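Local coordinates for pollen-specific leucine-rich repeat extensin-like protein 1 (Arabidopsis thaliana, PDB 6TME) that probably binds peptide ligands through its leucine-rich repeats at the pollen tube cell wall, where its extensin-like part would tether it, and probably helps regulate tube growth, at residues L308-F313 with E332-D337. Numbering follows the deposited sequence.
Sequences LSNFTF and EKQFDD. With NAG (2-acetamido-2-deoxy-beta-D-glucopyranose), chain E.
Ser309 O accepts Gln334 N at 2.8 Å, the first rung of a parallel ladder between 308-313 and 332-337. Phe311 N then donates a hydrogen bond to Gln334 O at 2.8 Å, and Phe313 N reaches Asp336 O at 3.0 Å, both nearly along the C=O axis. The rung from Asp336 N to Phe311 O is weak, bent to 130° at the hydrogen; Phe335 CA, 3.2 Å from Phe311 O, adds a C-H...O contact. With CG held between backbone N and carbonyl carbon (chi1 48°), the Phe313 ring swings back beneath the ladder: Asp336 O lies over one face, and CE2 meets Asp337 CB at 3.4 Å. Cutting this ring back to an alanine is likely to open a gap beside Asp337 CB and Phe335 CB. Asp337 turns its carboxylate to Arg345 in a salt bridge, and the extended Lys333 chain passes Leu308 O to put NZ on the carbonyls of Leu305 and Cys303. Asn310 ND2 carries the N-linked sugar and also hydrogen-bonds Gln286 OE1; on the same face Asp336 OD1 is hydrogen-bonded to Thr338 OG1. On the opposite, core-facing side, Phe311 CB packs on Phe335 CD1 at 3.7 Å. Such a one-strand-per-repeat parallel ladder is the hallmark of the leucine-rich-repeat solenoid, with 334-336 its outermost strand here.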
ATOM      1  N   LEU A 308       3.548  -0.448 -21.898  1.00 35.99           N
ATOM      2  CA  LEU A 308       3.478  -1.770 -21.289  1.00 39.96           C
ATOM      3  C   LEU A 308       4.781  -2.510 -21.520  1.00 40.00           C
ATOM      4  O   LEU A 308       5.124  -2.814 -22.661  1.00 47.62           O
ATOM      5  CB  LEU A 308       2.309  -2.542 -21.879  1.00 34.59           C
ATOM      6  CG  LEU A 308       2.285  -3.999 -21.423  1.00 39.74           C
ATOM      7  CD1 LEU A 308       2.188  -4.101 -19.884  1.00 31.44           C
ATOM      8  CD2 LEU A 308       1.138  -4.715 -22.106  1.00 43.91           C
ATOM      9  N   SER A 309       5.512  -2.823 -20.452  1.00 34.92           N
ATOM     10  CA  SER A 309       6.793  -3.492 -20.611  1.00 27.30           C
ATOM     11  C   SER A 309       6.859  -4.888 -19.995  1.00 28.64           C
ATOM     12  O   SER A 309       7.759  -5.653 -20.352  1.00 29.47           O
ATOM     13  CB  SER A 309       7.926  -2.619 -20.041  1.00 30.42           C
ATOM     14  OG  SER A 309       7.953  -2.618 -18.629  1.00 40.75           O
ATOM     15  N   ASN A 310       5.946  -5.240 -19.097  1.00 27.47           N
ATOM     16  CA  ASN A 310       5.940  -6.544 -18.434  1.00 31.33           C
ATOM     17  C   ASN A 310       4.478  -6.952 -18.293  1.00 33.26           C
ATOM     18  O   ASN A 310       3.723  -6.327 -17.540  1.00 38.78           O
ATOM     19  CB  ASN A 310       6.644  -6.489 -17.070  1.00 26.90           C
ATOM     20  CG  ASN A 310       6.949  -7.869 -16.507  1.00 30.60           C
ATOM     21  OD1 ASN A 310       6.961  -8.855 -17.236  1.00 38.46           O
ATOM     22  ND2 ASN A 310       7.202  -7.942 -15.209  1.00 37.93           N
ATOM     23  N   PHE A 311       4.063  -7.963 -19.049  1.00 30.46           N
ATOM     24  CA  PHE A 311       2.670  -8.403 -19.069  1.00 27.22           C
ATOM     25  C   PHE A 311       2.663  -9.904 -18.820  1.00 32.49           C
ATOM     26  O   PHE A 311       3.051 -10.683 -19.695  1.00 35.93           O
ATOM     27  CB  PHE A 311       2.001  -8.034 -20.396  1.00 24.09           C
ATOM     28  CG  PHE A 311       0.562  -8.511 -20.538  1.00 31.57           C
ATOM     29  CD1 PHE A 311      -0.227  -8.778 -19.429  1.00 30.67           C
ATOM     30  CD2 PHE A 311       0.000  -8.673 -21.803  1.00 25.32           C
ATOM     31  CE1 PHE A 311      -1.542  -9.212 -19.572  1.00 32.02           C
ATOM     32  CE2 PHE A 311      -1.309  -9.100 -21.954  1.00 30.47           C
ATOM     33  CZ  PHE A 311      -2.081  -9.373 -20.841  1.00 35.79           C
ATOM     34  N   THR A 312       2.228 -10.291 -17.624  1.00 28.76           N
ATOM     35  CA  THR A 312       2.222 -11.665 -17.123  1.00 29.21           C
ATOM     36  C   THR A 312       0.775 -12.146 -17.073  1.00 31.34           C
ATOM     37  O   THR A 312      -0.042 -11.570 -16.352  1.00 27.07           O
ATOM     38  CB  THR A 312       2.841 -11.718 -15.717  1.00 27.54           C
ATOM     39  OG1 THR A 312       4.190 -11.230 -15.753  1.00 35.26           O
ATOM     40  CG2 THR A 312       2.791 -13.127 -15.113  1.00 23.52           C
ATOM     41  N   PHE A 313       0.450 -13.180 -17.843  1.00 37.42           N
ATOM     42  CA  PHE A 313      -0.910 -13.709 -17.846  1.00 24.34           C
ATOM     43  C   PHE A 313      -0.891 -15.227 -17.701  1.00 32.66           C
ATOM     44  O   PHE A 313      -1.813 -15.922 -18.135  1.00 33.94           O
ATOM     45  CB  PHE A 313      -1.682 -13.271 -19.098  1.00 24.60           C
ATOM     46  CG  PHE A 313      -0.927 -13.459 -20.404  1.00 30.56           C
ATOM     47  CD1 PHE A 313       0.087 -12.586 -20.782  1.00 27.21           C
ATOM     48  CD2 PHE A 313      -1.274 -14.488 -21.272  1.00 29.49           C
ATOM     49  CE1 PHE A 313       0.768 -12.754 -21.990  1.00 35.91           C
ATOM     50  CE2 PHE A 313      -0.617 -14.663 -22.488  1.00 27.46           C
ATOM     51  CZ  PHE A 313       0.411 -13.801 -22.849  1.00 38.69           C
ATOM     52  N   GLU A 332      11.571  -5.359 -26.356  1.00 39.57           N
ATOM     53  CA  GLU A 332      11.167  -4.294 -25.446  1.00 46.84           C
ATOM     54  C   GLU A 332      10.135  -4.732 -24.427  1.00 44.80           C
ATOM     55  O   GLU A 332      10.049  -4.131 -23.356  1.00 53.05           O
ATOM     56  CB  GLU A 332      10.585  -3.097 -26.213  1.00 52.85           C
ATOM     57  CG  GLU A 332      11.583  -2.284 -27.017  1.00 68.21           C
ATOM     58  CD  GLU A 332      11.770  -2.832 -28.416  1.00 87.71           C
ATOM     59  OE1 GLU A 332      12.933  -3.010 -28.834  1.00 94.08           O
ATOM     60  OE2 GLU A 332      10.753  -3.099 -29.094  1.00 94.78           O
ATOM     61  N   LYS A 333       9.350  -5.755 -24.732  1.00 44.39           N
ATOM     62  CA  LYS A 333       8.199  -6.114 -23.927  1.00 36.10           C
ATOM     63  C   LYS A 333       8.362  -7.539 -23.435  1.00 35.63           C
ATOM     64  O   LYS A 333       8.653  -8.442 -24.220  1.00 35.34           O
ATOM     65  CB  LYS A 333       6.910  -5.959 -24.728  1.00 37.43           C
ATOM     66  CG  LYS A 333       6.660  -4.518 -25.126  1.00 39.83           C
ATOM     67  CD  LYS A 333       5.246  -4.326 -25.613  1.00 40.91           C
ATOM     68  CE  LYS A 333       4.933  -2.859 -25.744  1.00 43.04           C
ATOM     69  NZ  LYS A 333       3.470  -2.671 -25.842  1.00 53.41           N
ATOM     70  N   GLN A 334       8.197  -7.725 -22.134  1.00 32.07           N
ATOM     71  CA  GLN A 334       8.284  -9.027 -21.505  1.00 31.53           C
ATOM     72  C   GLN A 334       6.879  -9.585 -21.318  1.00 32.56           C
ATOM     73  O   GLN A 334       6.002  -8.911 -20.767  1.00 32.16           O
ATOM     74  CB  GLN A 334       9.002  -8.927 -20.165  1.00 27.64           C
ATOM     75  CG  GLN A 334       9.290 -10.261 -19.516  1.00 48.11           C
ATOM     76  CD  GLN A 334      10.225 -11.114 -20.351  1.00 64.67           C
ATOM     77  OE1 GLN A 334       9.838 -12.170 -20.862  1.00 73.07           O
ATOM     78  NE2 GLN A 334      11.462 -10.657 -20.500  1.00 66.93           N
ATOM     79  N   PHE A 335       6.673 -10.812 -21.788  1.00 34.90           N
ATOM     80  CA  PHE A 335       5.414 -11.519 -21.665  1.00 27.13           C
ATOM     81  C   PHE A 335       5.647 -12.850 -20.969  1.00 28.46           C
ATOM     82  O   PHE A 335       6.770 -13.351 -20.896  1.00 29.85           O
ATOM     83  CB  PHE A 335       4.757 -11.742 -23.027  1.00 29.62           C
ATOM     84  CG  PHE A 335       4.491 -10.476 -23.778  1.00 37.22           C
ATOM     85  CD1 PHE A 335       3.452  -9.631 -23.391  1.00 32.07           C
ATOM     86  CD2 PHE A 335       5.279 -10.117 -24.869  1.00 34.60           C
ATOM     87  CE1 PHE A 335       3.190  -8.456 -24.089  1.00 33.08           C
ATOM     88  CE2 PHE A 335       5.023  -8.940 -25.570  1.00 35.84           C
ATOM     89  CZ  PHE A 335       3.976  -8.101 -25.173  1.00 33.20           C
ATOM     90  N   ASP A 336       4.570 -13.411 -20.435  1.00 31.65           N
ATOM     91  CA  ASP A 336       4.644 -14.709 -19.771  1.00 32.77           C
ATOM     92  C   ASP A 336       3.290 -15.393 -19.931  1.00 39.32           C
ATOM     93  O   ASP A 336       2.272 -14.873 -19.454  1.00 35.09           O
ATOM     94  CB  ASP A 336       5.028 -14.517 -18.308  1.00 29.43           C
ATOM     95  CG  ASP A 336       5.204 -15.822 -17.556  1.00 35.90           C
ATOM     96  OD1 ASP A 336       4.903 -16.894 -18.113  1.00 37.29           O
ATOM     97  OD2 ASP A 336       5.634 -15.763 -16.381  1.00 45.69           O
ATOM     98  N   ASP A 337       3.276 -16.539 -20.637  1.00 31.53           N
ATOM     99  CA  ASP A 337       2.029 -17.226 -20.971  1.00 32.02           C
ATOM    100  C   ASP A 337       2.033 -18.691 -20.540  1.00 30.77           C
ATOM    101  O   ASP A 337       1.223 -19.480 -21.037  1.00 37.99           O
ATOM    102  CB  ASP A 337       1.715 -17.106 -22.471  1.00 30.03           C
ATOM    103  CG  ASP A 337       2.719 -17.866 -23.384  1.00 37.82           C
ATOM    104  OD1 ASP A 337       3.718 -18.477 -22.904  1.00 34.41           O
ATOM    105  OD2 ASP A 337       2.491 -17.832 -24.620  1.00 41.12           O
TER
HETATM  106  C1  NAG E   1       7.497  -9.200 -14.544  1.00 36.41           C
HETATM  107  C2  NAG E   1       8.749  -9.109 -13.679  1.00 39.33           C
HETATM  108  C3  NAG E   1       8.936 -10.397 -12.879  1.00 41.92           C
HETATM  109  C4  NAG E   1       7.703 -10.658 -12.026  1.00 44.86           C
HETATM  110  C5  NAG E   1       6.457 -10.721 -12.906  1.00 34.37           C
HETATM  111  C6  NAG E   1       5.182 -10.750 -12.094  1.00 41.50           C
HETATM  112  C7  NAG E   1      10.358  -7.578 -14.744  1.00 49.99           C
HETATM  113  C8  NAG E   1      11.600  -7.474 -15.574  1.00 51.19           C
HETATM  114  N2  NAG E   1       9.933  -8.820 -14.477  1.00 45.96           N
HETATM  115  O3  NAG E   1      10.068 -10.265 -12.026  1.00 45.55           O
HETATM  116  O4  NAG E   1       7.854 -11.839 -11.243  1.00 52.18           O
HETATM  117  O5  NAG E   1       6.366  -9.543 -13.725  1.00 34.74           O
HETATM  118  O6  NAG E   1       4.930  -9.477 -11.508  1.00 46.04           O
HETATM  119  O7  NAG E   1       9.758  -6.581 -14.343  1.00 51.33           O